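Local structure of transcriptional regulator, LacI family (Corynebacterium glutamicum, 3H5T) at residues A13-K18 with D46-M51; A68-V73 with D101-L106; P171-A176 with R222-G227; G188-G193 with A235-G240; I197-A202 with I244-I249. The protein acts as an inositol-dependent transcriptional activator of the inositol phosphate synthase gene ino1, binding a palindromic promoter motif to regulate cell wall biogenesis. All coordinates share one frame; numbering follows the deposited sequence.

In the fold
Interaction 1 lies in the N-terminal DNA-binding headpiece, between helices 11-19 and 38-50; its centre is 33 Å from interaction 2 and at least 50 Å from the other three. The remaining contacts belong to the periplasmic-binding-protein-like domain. Interaction 2 pairs strands 70-75 and 103-108 at one end of the seven-strand sheet. Interactions 3, 4 and 5 gather in the second lobe, with centres 16 to 22 Å apart. Interactions 3 and 5 touch directly; interaction 4 includes the start of strand 192-197 and interaction 5 includes strand 244-247, its neighbour in the five-strand sheet. Their segments alternate along the chain, so this lobe is interlaced, whereas interactions 1 and 2 each close before the next contact opens.

Interaction 1 of 5, residues A13-K18 with D46-M51; sequences ASIAAK and DTAEDM
Ile-15 meets the helix 38-50 region at two points, and successive carbons of its longer branch, CG1 and CD1, make the two contacts. Its CD1 rests on Ala-48 CB at 3.8 Å, while CG1 lies 3.7 Å from Met-51 SD and only slightly farther from the methyl CE. Because chi1 of Ile-15 (-70°) sets CG1 beside the backbone N and chi2 is extended, CD1 is carried across to Ala-48 although the side chain leaves the backbone at an angle to the other helix. The bend at chi3 (-75°) turns the terminal methyl CE of Met-51 so that it, as well as SD, lies against CG1 of Ile-15. The two segment axes cross at 114° and come within 10.2 Å, a geometry that brings together the first and third helices of the LacI-type helix-turn-helix headpiece. Val-26 of helix 23-31 also touches Ile-15, extending the same apolar core. Lys-18 supplies the outer edge: its fully extended chain runs tip to tip with Thr-47, CD lying 3.5 Å from the methyl CG2. The hydroxyl of Thr-47 is meanwhile bonded to Arg-43 O. Beyond that methyl, Lys-18 NZ and Asp-50 OD2 form a long salt bridge of 4.0 Å, the two side chains meeting at about a right angle.

Interaction 2 of 5, residues A68-V73 with D101-L106; sequences AGAIGV and DTQLTL
Thr-105 N donates to Ile-71 O at 2.8 Å with an N-H...O angle of 168°, the shortest polar bond between two neighbouring parallel strands. Strands 70-75 and 103-108 are joined in sequence through helix 86-98, a beta-alpha-beta unit of the periplasmic-binding-protein fold, and 103-108 is the outermost strand at this end of the seven-strand sheet within the chain. Ile-71 N completes the alternation by bonding to Gln-103 O at 2.9 Å, and Val-73 N donates to Thr-105 O. Both backbone groups of Ile-71 are therefore used toward the edge strand, the pattern expected where residues of one parallel strand bond to partners before and after the one opposite. Leu-104 CA adds a C-H...O contact to the same Ile-71 carbonyl.

On the face bearing Ile-71, Val-73, Leu-104 and Leu-106, the branches interlock. With chi1 of Leu-104 at -179°, CG is held opposite the backbone N, and CD1 comes in between its neighbours, 3.8 Å from Ile-71 CG1. Leu-332 and Leu-333 of helix 321-336 also touch Ile-71. Thr-102 stands across Ile-71 at about a right angle and offers its methyl to CG2. Ala-70 and Gln-103 pair on the other face, and at the far end of the contact Val-73 CB faces Leu-106 CD2 at 4.1 Å.

Interaction 3 of 5, residues P171-A176 with R222-G227; sequences PNNRKA and RDRVRG
The backbones of the two helices approach most closely where Arg-174 CA lies 4.2 Å from Gly-227 CA, and two C-H...O contacts mark the place: Arg-174 CA faces Asp-223 O, and Gly-227 CA faces Arg-174 O. Such nearness depends on Gly-227 having no side chain to hold the carbonyl off. The contact joins helix 173-176, which leaves strand 168-171 of the seven-strand sheet, to helix 221-235, which leads into strand 244-247 of the five-strand sheet, in the two-lobed periplasmic-binding-protein fold. Asn-172 occupies the N-cap position of the first helix. Next to it, Asn-173 carries the main polar link. Its OD1 is gripped side-on by Arg-224, which uses NE and NH2 together on the one oxygen. The oxygen lies within the guanidinium plane, yet both donors approach from the same face of the amide, well above the carbonyl plane, because the two flat groups are turned 65° apart. Thr-275 O takes the remaining NH1, and Phe-303 makes a cation-pi contact with the guanidinium, so several partners restrict its rotation. Arg-174 adds an apolar touch, its CG lying 3.7 Å from Gly-227 CA. Of the two bonds to Asn-173 OD1, the one from Arg-224 NE is modelled shorter and straighter, at 2.7 Å and 150°.

Interaction 4 of 5, residues G188-G193 with A235-G240; sequences GHRKIG and AGIDPG
Arg-190 and Ile-237 lie obliquely across one another, the aliphatic part of the arginine covering one side of the isoleucine. Arg-190 CD sits 3.7 Å from Ile-237 CG1, and the terminal CD1 of the isoleucine continues inward to the arginine backbone, 3.6 Å from Arg-190 O. The fold of the arginine explains the approach: with chi1 at -64° and chi2 at -66° the chain turns back on itself at CG, so CD comes against Ile-237 while the guanidinium is brought round toward its own backbone. There NH1 makes a weak hydrogen bond to His-189 O, at 3.0 Å.

Ile-192 meets the same isoleucine differently. The two side chains stand at about a right angle, and their CD1 methyls touch at 3.9 Å. Ile-237 CD1 thus touches both a methyl from the start of strand 192-197 and the main chain of Arg-190. This joins the entry to that strand with the loop that follows helix 221-235, at the outer end of the second lobe. Each segment begins at the end of a helix closed by a Schellman motif, with Gly-188 and Gly-236 at positive phi. Ile-185 of helix 178-186 and Phe-232 of helix 221-235 also touch both Ile-192 and Ile-237, so Ile-192 and Ile-237 belong to one apolar cluster with the two helices.

No hydrogen bond crosses between the segments, and the Arg-190 guanidinium remains 4.3 Å from Ala-235 O at its NE. Cohesion here therefore comes from hydrocarbon contact, with the arginine contributing its methylenes while its charged end stays toward the surface.

Interaction 5 of 5, residues I197-A202 with I244-I249; sequences IRLDRA and IMECWI
Arg-198 lies over one face of the Trp-248 indole, and this is the tightly packed half of the contact. Its CD is 3.8 Å from the centroid of the five-membered ring, a CH-pi contact, and CZ stands over the six-membered ring at 4.6 Å, almost on the ring normal, as a cation-pi pair. The guanidinium is not laid flat: its plane makes 57° with the indole. The bend at chi3 (-48°) also carries NE to Trp-248 O, where NE and NH2 each form a weak, strongly bent hydrogen bond. At the ring edge, Trp-248 NE1 donates to Asp-200 O at 2.9 Å, fixing the indole against the loop that follows strand 192-197.

A second firm point lies beside it. Leu-199 N bonds to Glu-246 OE2 at 2.9 Å, approaching from above the carboxylate plane, while Leu-199 CD1 comes up against OE1 of the same carboxylate. Arg-212 forms a salt bridge with that second oxygen, OE1.

Where strand 192-197 ends the contact loosens. Ile-197 CG2 and Cys-247 SG are 4.2 Å apart, and a water bridges the two segments: it accepts from Arg-198 N at 2.9 Å and donates to Trp-248 O.

Arg-198 NH1 pairs with Glu-77, just after strand 70-75, and Arg-201 NH2 bonds to Val-115 O in the loop before helix 117-125, both in the first lobe, so the loop reaches across between the lobes, consistent with a place at the inter-lobe cleft of this fold. The cation over the indole, with Glu-77 as its ionic partner, probably steadies the positive charge where the lobes meet.

Interaction 1 of 5, residues A13-K18 with D46-M51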
# COMPACT_ATOMS: atom_id res chain seq x y z
N ALA A 13 4.15 -12.24 35.55
CA ALA A 13 5.24 -12.03 36.50
C ALA A 13 5.11 -10.66 37.19
O ALA A 13 5.41 -10.53 38.38
CB ALA A 13 6.57 -12.14 35.78
N SER A 14 4.66 -9.65 36.45
CA SER A 14 4.47 -8.31 37.00
C SER A 14 3.38 -8.36 38.08
O SER A 14 3.53 -7.79 39.16
CB SER A 14 4.01 -7.34 35.91
OG SER A 14 4.85 -7.42 34.78
N ILE A 15 2.27 -9.01 37.76
CA ILE A 15 1.17 -9.15 38.70
C ILE A 15 1.65 -9.87 39.97
O ILE A 15 1.32 -9.46 41.08
CB ILE A 15 0.01 -9.94 38.05
CG1 ILE A 15 -0.63 -9.08 36.95
CG2 ILE A 15 -0.99 -10.37 39.10
CD1 ILE A 15 -1.72 -9.79 36.15
N ALA A 16 2.44 -10.92 39.80
CA ALA A 16 2.96 -11.65 40.95
C ALA A 16 3.87 -10.74 41.77
O ALA A 16 3.77 -10.71 43.00
CB ALA A 16 3.73 -12.89 40.51
N ALA A 17 4.74 -10.01 41.09
CA ALA A 17 5.68 -9.11 41.75
C ALA A 17 4.97 -8.02 42.53
O ALA A 17 5.34 -7.72 43.67
CB ALA A 17 6.62 -8.47 40.73
N LYS A 18 3.95 -7.42 41.94
CA LYS A 18 3.22 -6.36 42.64
C LYS A 18 2.53 -6.90 43.90
O LYS A 18 2.32 -6.15 44.86
CB LYS A 18 2.19 -5.72 41.70
CG LYS A 18 1.41 -4.57 42.33
CD LYS A 18 0.20 -4.16 41.48
CE LYS A 18 -0.69 -3.14 42.22
NZ LYS A 18 -1.93 -2.75 41.46
N ASP A 46 -8.33 -8.28 40.31
CA ASP A 46 -8.48 -6.83 40.36
C ASP A 46 -7.16 -6.15 40.04
O ASP A 46 -7.15 -5.13 39.37
CB ASP A 46 -8.97 -6.38 41.74
CG ASP A 46 -10.36 -6.88 42.06
OD1 ASP A 46 -11.16 -7.10 41.12
OD2 ASP A 46 -10.67 -7.03 43.26
N THR A 47 -6.06 -6.71 40.53
CA THR A 47 -4.74 -6.15 40.24
C THR A 47 -4.51 -6.24 38.73
O THR A 47 -3.87 -5.36 38.14
CB THR A 47 -3.62 -6.92 40.99
OG1 THR A 47 -3.73 -6.68 42.40
CG2 THR A 47 -2.26 -6.47 40.52
N ALA A 48 -5.03 -7.28 38.09
CA ALA A 48 -4.89 -7.45 36.65
C ALA A 48 -5.71 -6.35 35.97
O ALA A 48 -5.31 -5.78 34.96
CB ALA A 48 -5.38 -8.82 36.23
N GLU A 49 -6.87 -6.06 36.55
CA GLU A 49 -7.75 -5.04 36.01
C GLU A 49 -7.07 -3.68 36.07
O GLU A 49 -7.07 -2.94 35.09
CB GLU A 49 -9.05 -5.04 36.81
CG GLU A 49 -10.08 -4.02 36.40
CD GLU A 49 -11.42 -4.33 37.04
OE1 GLU A 49 -11.44 -4.67 38.24
OE2 GLU A 49 -12.45 -4.22 36.34
N ASP A 50 -6.50 -3.34 37.23
CA ASP A 50 -5.81 -2.06 37.42
C ASP A 50 -4.71 -1.90 36.38
O ASP A 50 -4.32 -0.78 36.02
CB ASP A 50 -5.18 -1.99 38.81
CG ASP A 50 -6.18 -2.19 39.93
OD1 ASP A 50 -7.31 -1.64 39.83
OD2 ASP A 50 -5.85 -2.87 40.93
N MET A 51 -4.22 -3.02 35.89
CA MET A 51 -3.13 -3.06 34.93
C MET A 51 -3.62 -3.02 33.48
O MET A 51 -2.82 -2.94 32.55
CB MET A 51 -2.33 -4.33 35.18
CG MET A 51 -0.89 -4.30 34.76
SD MET A 51 -0.12 -5.78 35.42
CE MET A 51 0.01 -5.28 37.19

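Interaction 2 of 5, residues A68-V73 with D101-L106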
# COMPACT_ATOMS: atom_id res chain seq x y z
N ALA A 68 -20.57 -8.02 15.98
CA ALA A 68 -19.77 -9.15 15.53
C ALA A 68 -20.18 -9.58 14.12
O ALA A 68 -21.28 -10.10 13.92
CB ALA A 68 -19.92 -10.33 16.51
N GLY A 69 -19.28 -9.36 13.15
CA GLY A 69 -19.55 -9.72 11.77
C GLY A 69 -18.27 -9.84 10.96
O GLY A 69 -17.27 -10.35 11.46
N ALA A 70 -18.28 -9.38 9.71
CA ALA A 70 -17.08 -9.44 8.88
C ALA A 70 -16.97 -8.26 7.93
O ALA A 70 -17.98 -7.72 7.48
CB ALA A 70 -17.04 -10.74 8.10
N ILE A 71 -15.74 -7.86 7.62
CA ILE A 71 -15.49 -6.76 6.68
C ILE A 71 -14.63 -7.29 5.54
O ILE A 71 -13.85 -8.23 5.72
CB ILE A 71 -14.76 -5.55 7.34
CG1 ILE A 71 -13.35 -5.95 7.75
CG2 ILE A 71 -15.56 -5.06 8.56
CD1 ILE A 71 -12.52 -4.79 8.32
N GLY A 72 -14.80 -6.71 4.35
CA GLY A 72 -14.03 -7.17 3.21
C GLY A 72 -13.05 -6.14 2.65
O GLY A 72 -13.04 -4.97 3.06
N VAL A 73 -12.22 -6.60 1.72
CA VAL A 73 -11.25 -5.75 1.05
C VAL A 73 -11.24 -6.16 -0.41
O VAL A 73 -10.86 -7.28 -0.75
CB VAL A 73 -9.83 -5.93 1.64
CG1 VAL A 73 -8.83 -5.03 0.91
CG2 VAL A 73 -9.85 -5.60 3.12
N ASP A 101 -11.42 -8.56 16.24
CA ASP A 101 -11.92 -9.92 16.18
C ASP A 101 -12.89 -10.05 15.00
O ASP A 101 -13.71 -10.96 14.95
CB ASP A 101 -12.65 -10.26 17.49
CG ASP A 101 -11.90 -9.74 18.72
OD1 ASP A 101 -10.67 -9.95 18.80
OD2 ASP A 101 -12.55 -9.12 19.59
N THR A 102 -12.77 -9.11 14.07
CA THR A 102 -13.60 -9.08 12.87
C THR A 102 -13.00 -9.92 11.74
O THR A 102 -11.82 -9.76 11.40
CB THR A 102 -13.75 -7.63 12.34
OG1 THR A 102 -14.43 -6.82 13.31
CG2 THR A 102 -14.53 -7.62 11.03
N GLN A 103 -13.81 -10.80 11.16
CA GLN A 103 -13.34 -11.62 10.06
C GLN A 103 -13.01 -10.66 8.91
O GLN A 103 -13.74 -9.70 8.69
CB GLN A 103 -14.43 -12.61 9.62
CG GLN A 103 -14.80 -13.65 10.66
CD GLN A 103 -15.96 -14.54 10.23
OE1 GLN A 103 -15.97 -15.10 9.13
NE2 GLN A 103 -16.94 -14.70 11.11
N LEU A 104 -11.90 -10.91 8.22
CA LEU A 104 -11.46 -10.07 7.10
C LEU A 104 -11.53 -10.90 5.82
O LEU A 104 -10.83 -11.89 5.68
CB LEU A 104 -10.03 -9.57 7.33
CG LEU A 104 -9.41 -8.66 6.26
CD1 LEU A 104 -10.35 -7.50 5.97
CD2 LEU A 104 -8.06 -8.14 6.72
N THR A 105 -12.38 -10.50 4.89
CA THR A 105 -12.56 -11.23 3.65
C THR A 105 -11.96 -10.53 2.44
O THR A 105 -12.42 -9.46 2.03
CB THR A 105 -14.06 -11.45 3.41
OG1 THR A 105 -14.55 -12.34 4.41
CG2 THR A 105 -14.31 -12.04 2.03
N LEU A 106 -10.92 -11.14 1.88
CA LEU A 106 -10.26 -10.60 0.70
C LEU A 106 -11.07 -11.00 -0.52
O LEU A 106 -11.38 -12.18 -0.70
CB LEU A 106 -8.84 -11.15 0.61
CG LEU A 106 -7.95 -10.87 1.82
CD1 LEU A 106 -6.62 -11.60 1.65
CD2 LEU A 106 -7.72 -9.38 1.96

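Interaction 3 of 5, residues P171-A176 with R222-G227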
# COMPACT_ATOMS: atom_id res chain seq x y z
N PRO A 171 -2.22 9.71 0.18
CA PRO A 171 -1.28 10.83 0.22
C PRO A 171 -1.46 11.59 -1.09
O PRO A 171 -2.12 11.09 -1.99
CB PRO A 171 0.06 10.12 0.27
CG PRO A 171 -0.19 8.93 -0.62
CD PRO A 171 -1.53 8.45 -0.12
N ASN A 172 -0.92 12.80 -1.19
CA ASN A 172 -1.03 13.55 -2.43
C ASN A 172 0.14 13.03 -3.26
O ASN A 172 1.30 13.34 -3.00
CB ASN A 172 -0.88 15.06 -2.17
CG ASN A 172 -0.93 15.89 -3.46
OD1 ASN A 172 -1.16 17.10 -3.42
ND2 ASN A 172 -0.71 15.24 -4.60
N ASN A 173 -0.17 12.22 -4.26
CA ASN A 173 0.87 11.63 -5.07
C ASN A 173 1.62 12.58 -5.98
O ASN A 173 2.84 12.44 -6.15
CB ASN A 173 0.29 10.46 -5.86
CG ASN A 173 -0.06 9.30 -4.95
OD1 ASN A 173 0.81 8.71 -4.33
ND2 ASN A 173 -1.35 8.99 -4.86
N ARG A 174 0.93 13.54 -6.56
CA ARG A 174 1.60 14.48 -7.43
C ARG A 174 2.67 15.17 -6.60
O ARG A 174 3.76 15.43 -7.08
CB ARG A 174 0.61 15.50 -8.01
CG ARG A 174 0.81 15.75 -9.50
CD ARG A 174 -0.32 16.58 -10.11
NE ARG A 174 -0.23 18.00 -9.76
CZ ARG A 174 -1.05 18.93 -10.24
NH1 ARG A 174 -2.02 18.60 -11.09
NH2 ARG A 174 -0.90 20.20 -9.89
N LYS A 175 2.35 15.45 -5.34
CA LYS A 175 3.30 16.12 -4.46
C LYS A 175 4.32 15.20 -3.78
O LYS A 175 5.49 15.57 -3.65
CB LYS A 175 2.56 16.92 -3.39
CG LYS A 175 1.85 18.16 -3.91
CD LYS A 175 1.13 18.89 -2.78
CE LYS A 175 0.41 20.13 -3.29
NZ LYS A 175 -0.44 20.76 -2.23
N ALA A 176 3.89 14.02 -3.36
CA ALA A 176 4.78 13.09 -2.68
C ALA A 176 5.96 12.63 -3.53
O ALA A 176 7.01 12.29 -3.00
CB ALA A 176 3.99 11.88 -2.20
N ARG A 222 -0.76 7.52 -12.76
CA ARG A 222 -0.86 8.70 -13.61
C ARG A 222 -0.35 9.93 -12.87
O ARG A 222 0.45 10.69 -13.40
CB ARG A 222 -2.32 8.93 -14.02
CG ARG A 222 -2.54 10.14 -14.91
CD ARG A 222 -4.01 10.47 -15.01
NE ARG A 222 -4.55 10.91 -13.73
CZ ARG A 222 -5.84 11.03 -13.45
NH1 ARG A 222 -6.76 10.74 -14.36
NH2 ARG A 222 -6.22 11.44 -12.25
N ASP A 223 -0.79 10.11 -11.64
CA ASP A 223 -0.38 11.27 -10.87
C ASP A 223 1.08 11.26 -10.42
O ASP A 223 1.68 12.33 -10.28
CB ASP A 223 -1.31 11.46 -9.68
CG ASP A 223 -2.69 11.93 -10.11
OD1 ASP A 223 -2.92 12.07 -11.34
OD2 ASP A 223 -3.55 12.16 -9.23
N ARG A 224 1.65 10.08 -10.18
CA ARG A 224 3.05 10.04 -9.76
C ARG A 224 3.93 10.29 -10.98
O ARG A 224 5.03 10.85 -10.86
CB ARG A 224 3.39 8.71 -9.09
CG ARG A 224 2.86 8.59 -7.66
CD ARG A 224 3.17 7.24 -7.01
NE ARG A 224 2.39 7.08 -5.78
CZ ARG A 224 2.15 5.92 -5.17
NH1 ARG A 224 2.64 4.79 -5.65
NH2 ARG A 224 1.38 5.91 -4.08
N VAL A 225 3.44 9.89 -12.14
CA VAL A 225 4.16 10.09 -13.39
C VAL A 225 4.12 11.59 -13.70
O VAL A 225 5.14 12.19 -14.04
CB VAL A 225 3.50 9.30 -14.55
CG1 VAL A 225 4.12 9.70 -15.87
CG2 VAL A 225 3.69 7.80 -14.34
N ARG A 226 2.94 12.19 -13.56
CA ARG A 226 2.72 13.62 -13.80
C ARG A 226 3.57 14.51 -12.89
O ARG A 226 4.27 15.41 -13.36
CB ARG A 226 1.24 13.94 -13.61
CG ARG A 226 0.33 13.25 -14.61
CD ARG A 226 0.20 14.05 -15.89
NE ARG A 226 -1.11 14.70 -15.95
CZ ARG A 226 -2.24 14.06 -16.18
NH1 ARG A 226 -2.24 12.75 -16.38
NH2 ARG A 226 -3.39 14.72 -16.20
N GLY A 227 3.48 14.27 -11.59
CA GLY A 227 4.24 15.06 -10.63
C GLY A 227 5.73 14.99 -10.88
O GLY A 227 6.43 16.00 -10.75

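Interaction 4 of 5, residues G188-G193 with A235-G240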
# COMPACT_ATOMS: atom_id res chain seq x y z
N GLY A 188 22.11 16.42 -11.31
CA GLY A 188 22.41 16.70 -12.70
C GLY A 188 21.96 15.72 -13.76
O GLY A 188 22.46 15.77 -14.89
N HIS A 189 21.02 14.84 -13.44
CA HIS A 189 20.54 13.87 -14.43
C HIS A 189 19.51 14.52 -15.35
O HIS A 189 18.63 15.26 -14.89
CB HIS A 189 19.94 12.66 -13.73
CG HIS A 189 20.94 11.78 -13.05
ND1 HIS A 189 21.53 10.70 -13.68
CD2 HIS A 189 21.46 11.81 -11.80
CE1 HIS A 189 22.36 10.10 -12.85
NE2 HIS A 189 22.34 10.76 -11.70
N ARG A 190 19.61 14.26 -16.65
CA ARG A 190 18.67 14.82 -17.62
C ARG A 190 18.14 13.73 -18.54
O ARG A 190 17.08 13.87 -19.15
CB ARG A 190 19.33 15.93 -18.44
CG ARG A 190 19.76 17.16 -17.64
CD ARG A 190 18.58 17.92 -17.05
NE ARG A 190 18.98 19.09 -16.26
CZ ARG A 190 19.67 19.03 -15.13
NH1 ARG A 190 20.04 17.85 -14.63
NH2 ARG A 190 20.00 20.14 -14.48
N LYS A 191 18.89 12.64 -18.67
CA LYS A 191 18.45 11.52 -19.50
C LYS A 191 17.79 10.55 -18.53
O LYS A 191 18.37 9.53 -18.14
CB LYS A 191 19.64 10.88 -20.21
CG LYS A 191 20.29 11.79 -21.26
CD LYS A 191 20.98 10.99 -22.35
CE LYS A 191 21.39 11.89 -23.50
NZ LYS A 191 21.94 11.12 -24.66
N ILE A 192 16.56 10.88 -18.15
CA ILE A 192 15.80 10.09 -17.20
C ILE A 192 14.69 9.26 -17.83
O ILE A 192 14.02 9.70 -18.76
CB ILE A 192 15.18 11.02 -16.13
CG1 ILE A 192 16.27 11.92 -15.55
CG2 ILE A 192 14.54 10.19 -15.01
CD1 ILE A 192 15.75 13.08 -14.73
N GLY A 193 14.51 8.05 -17.31
CA GLY A 193 13.46 7.17 -17.78
C GLY A 193 12.51 6.97 -16.61
O GLY A 193 12.90 7.18 -15.46
N ALA A 235 12.91 21.75 -14.86
CA ALA A 235 14.37 21.63 -14.95
C ALA A 235 14.83 21.93 -16.37
O ALA A 235 16.00 22.19 -16.61
CB ALA A 235 14.81 20.23 -14.53
N GLY A 236 13.88 21.90 -17.31
CA GLY A 236 14.21 22.17 -18.69
C GLY A 236 13.96 20.99 -19.61
O GLY A 236 13.71 21.17 -20.80
N ILE A 237 14.04 19.78 -19.06
CA ILE A 237 13.82 18.57 -19.84
C ILE A 237 12.50 18.62 -20.61
O ILE A 237 11.46 19.03 -20.08
CB ILE A 237 13.80 17.32 -18.92
CG1 ILE A 237 15.11 17.22 -18.15
CG2 ILE A 237 13.57 16.06 -19.75
CD1 ILE A 237 15.12 16.11 -17.11
N ASP A 238 12.54 18.22 -21.88
CA ASP A 238 11.34 18.20 -22.71
C ASP A 238 10.69 16.83 -22.53
O ASP A 238 11.32 15.80 -22.78
CB ASP A 238 11.72 18.43 -24.18
CG ASP A 238 10.58 18.11 -25.14
OD1 ASP A 238 9.48 18.69 -24.99
OD2 ASP A 238 10.78 17.27 -26.04
N PRO A 239 9.42 16.80 -22.08
CA PRO A 239 8.63 15.59 -21.84
C PRO A 239 8.72 14.49 -22.90
O PRO A 239 8.74 13.30 -22.56
CB PRO A 239 7.21 16.14 -21.69
CG PRO A 239 7.45 17.45 -21.03
CD PRO A 239 8.62 18.01 -21.82
N GLY A 240 8.76 14.88 -24.17
CA GLY A 240 8.84 13.90 -25.23
C GLY A 240 10.12 13.09 -25.25
O GLY A 240 10.18 12.04 -25.90

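Interaction 5 of 5, residues I197-A202 with I244-I249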
# COMPACT_ATOMS: atom_id res chain seq x y z
N ILE A 197 3.45 0.89 -12.97
CA ILE A 197 2.66 -0.33 -12.97
C ILE A 197 1.34 0.03 -13.68
O ILE A 197 1.23 1.12 -14.24
CB ILE A 197 2.44 -0.90 -11.54
CG1 ILE A 197 1.96 0.17 -10.56
CG2 ILE A 197 3.75 -1.50 -11.03
CD1 ILE A 197 1.57 -0.39 -9.22
N ARG A 198 0.35 -0.85 -13.65
CA ARG A 198 -0.92 -0.62 -14.36
C ARG A 198 -1.48 0.80 -14.44
O ARG A 198 -1.79 1.41 -13.43
CB ARG A 198 -2.00 -1.55 -13.82
CG ARG A 198 -3.18 -1.74 -14.78
CD ARG A 198 -4.12 -2.81 -14.26
NE ARG A 198 -3.39 -4.01 -13.85
CZ ARG A 198 -3.50 -4.57 -12.65
NH1 ARG A 198 -4.31 -4.06 -11.75
NH2 ARG A 198 -2.79 -5.65 -12.35
N LEU A 199 -1.61 1.30 -15.66
CA LEU A 199 -2.14 2.64 -15.90
C LEU A 199 -3.62 2.62 -16.34
O LEU A 199 -4.32 3.61 -16.16
CB LEU A 199 -1.30 3.37 -16.96
CG LEU A 199 0.07 3.94 -16.51
CD1 LEU A 199 0.99 4.21 -17.71
CD2 LEU A 199 -0.16 5.22 -15.71
N ASP A 200 -4.08 1.50 -16.89
CA ASP A 200 -5.47 1.40 -17.35
C ASP A 200 -5.96 -0.05 -17.49
O ASP A 200 -5.19 -0.99 -17.34
CB ASP A 200 -5.62 2.12 -18.69
CG ASP A 200 -6.96 2.82 -18.83
OD1 ASP A 200 -7.94 2.37 -18.18
OD2 ASP A 200 -7.04 3.81 -19.59
N ARG A 201 -7.25 -0.21 -17.80
CA ARG A 201 -7.84 -1.54 -17.96
C ARG A 201 -7.23 -2.30 -19.14
O ARG A 201 -6.85 -3.47 -19.01
CB ARG A 201 -9.36 -1.46 -18.19
CG ARG A 201 -10.13 -0.69 -17.13
CD ARG A 201 -11.64 -0.73 -17.43
NE ARG A 201 -12.28 -1.96 -16.97
CZ ARG A 201 -13.38 -2.48 -17.52
NH1 ARG A 201 -13.95 -1.88 -18.56
NH2 ARG A 201 -13.91 -3.59 -17.03
N ALA A 202 -7.16 -1.64 -20.29
CA ALA A 202 -6.61 -2.28 -21.47
C ALA A 202 -5.15 -2.63 -21.21
O ALA A 202 -4.32 -1.75 -20.99
CB ALA A 202 -6.72 -1.35 -22.69
N ILE A 244 8.79 6.25 -21.07
CA ILE A 244 7.95 5.73 -19.98
C ILE A 244 7.46 4.32 -20.28
O ILE A 244 6.67 4.11 -21.19
CB ILE A 244 6.73 6.65 -19.77
CG1 ILE A 244 7.20 8.04 -19.33
CG2 ILE A 244 5.78 6.05 -18.73
CD1 ILE A 244 6.10 9.08 -19.28
N MET A 245 7.93 3.34 -19.50
CA MET A 245 7.48 1.97 -19.70
C MET A 245 6.65 1.46 -18.53
O MET A 245 6.78 1.94 -17.40
CB MET A 245 8.68 1.04 -19.95
CG MET A 245 9.39 1.33 -21.27
SD MET A 245 10.11 -0.13 -22.02
CE MET A 245 10.64 0.56 -23.57
N GLU A 246 5.80 0.48 -18.80
CA GLU A 246 4.92 -0.08 -17.78
C GLU A 246 4.79 -1.60 -17.84
O GLU A 246 5.08 -2.22 -18.86
CB GLU A 246 3.53 0.57 -17.92
CG GLU A 246 2.34 -0.40 -17.99
CD GLU A 246 1.02 0.31 -18.27
OE1 GLU A 246 0.98 1.21 -19.13
OE2 GLU A 246 0.01 -0.04 -17.63
N CYS A 247 4.37 -2.18 -16.72
CA CYS A 247 4.11 -3.61 -16.66
C CYS A 247 2.72 -3.74 -16.06
O CYS A 247 2.47 -3.38 -14.91
CB CYS A 247 5.17 -4.36 -15.82
SG CYS A 247 5.48 -3.83 -14.13
N TRP A 248 1.78 -4.21 -16.88
CA TRP A 248 0.40 -4.34 -16.46
C TRP A 248 0.25 -5.17 -15.18
O TRP A 248 -0.54 -4.83 -14.30
CB TRP A 248 -0.41 -4.97 -17.59
CG TRP A 248 -1.85 -4.63 -17.53
CD1 TRP A 248 -2.42 -3.43 -17.80
CD2 TRP A 248 -2.92 -5.52 -17.20
NE1 TRP A 248 -3.79 -3.51 -17.67
CE2 TRP A 248 -4.12 -4.79 -17.29
CE3 TRP A 248 -2.98 -6.87 -16.82
CZ2 TRP A 248 -5.37 -5.36 -17.03
CZ3 TRP A 248 -4.23 -7.44 -16.56
CH2 TRP A 248 -5.40 -6.68 -16.66
N ILE A 249 1.00 -6.26 -15.10
CA ILE A 249 0.98 -7.11 -13.92
C ILE A 249 2.22 -6.77 -13.09
O ILE A 249 3.33 -6.72 -13.61
CB ILE A 249 1.00 -8.60 -14.32
CG1 ILE A 249 -0.32 -8.96 -14.99
CG2 ILE A 249 1.25 -9.48 -13.10
CD1 ILE A 249 -0.31 -10.28 -15.69
O HOH W 1 0.43 -3.42 -12.28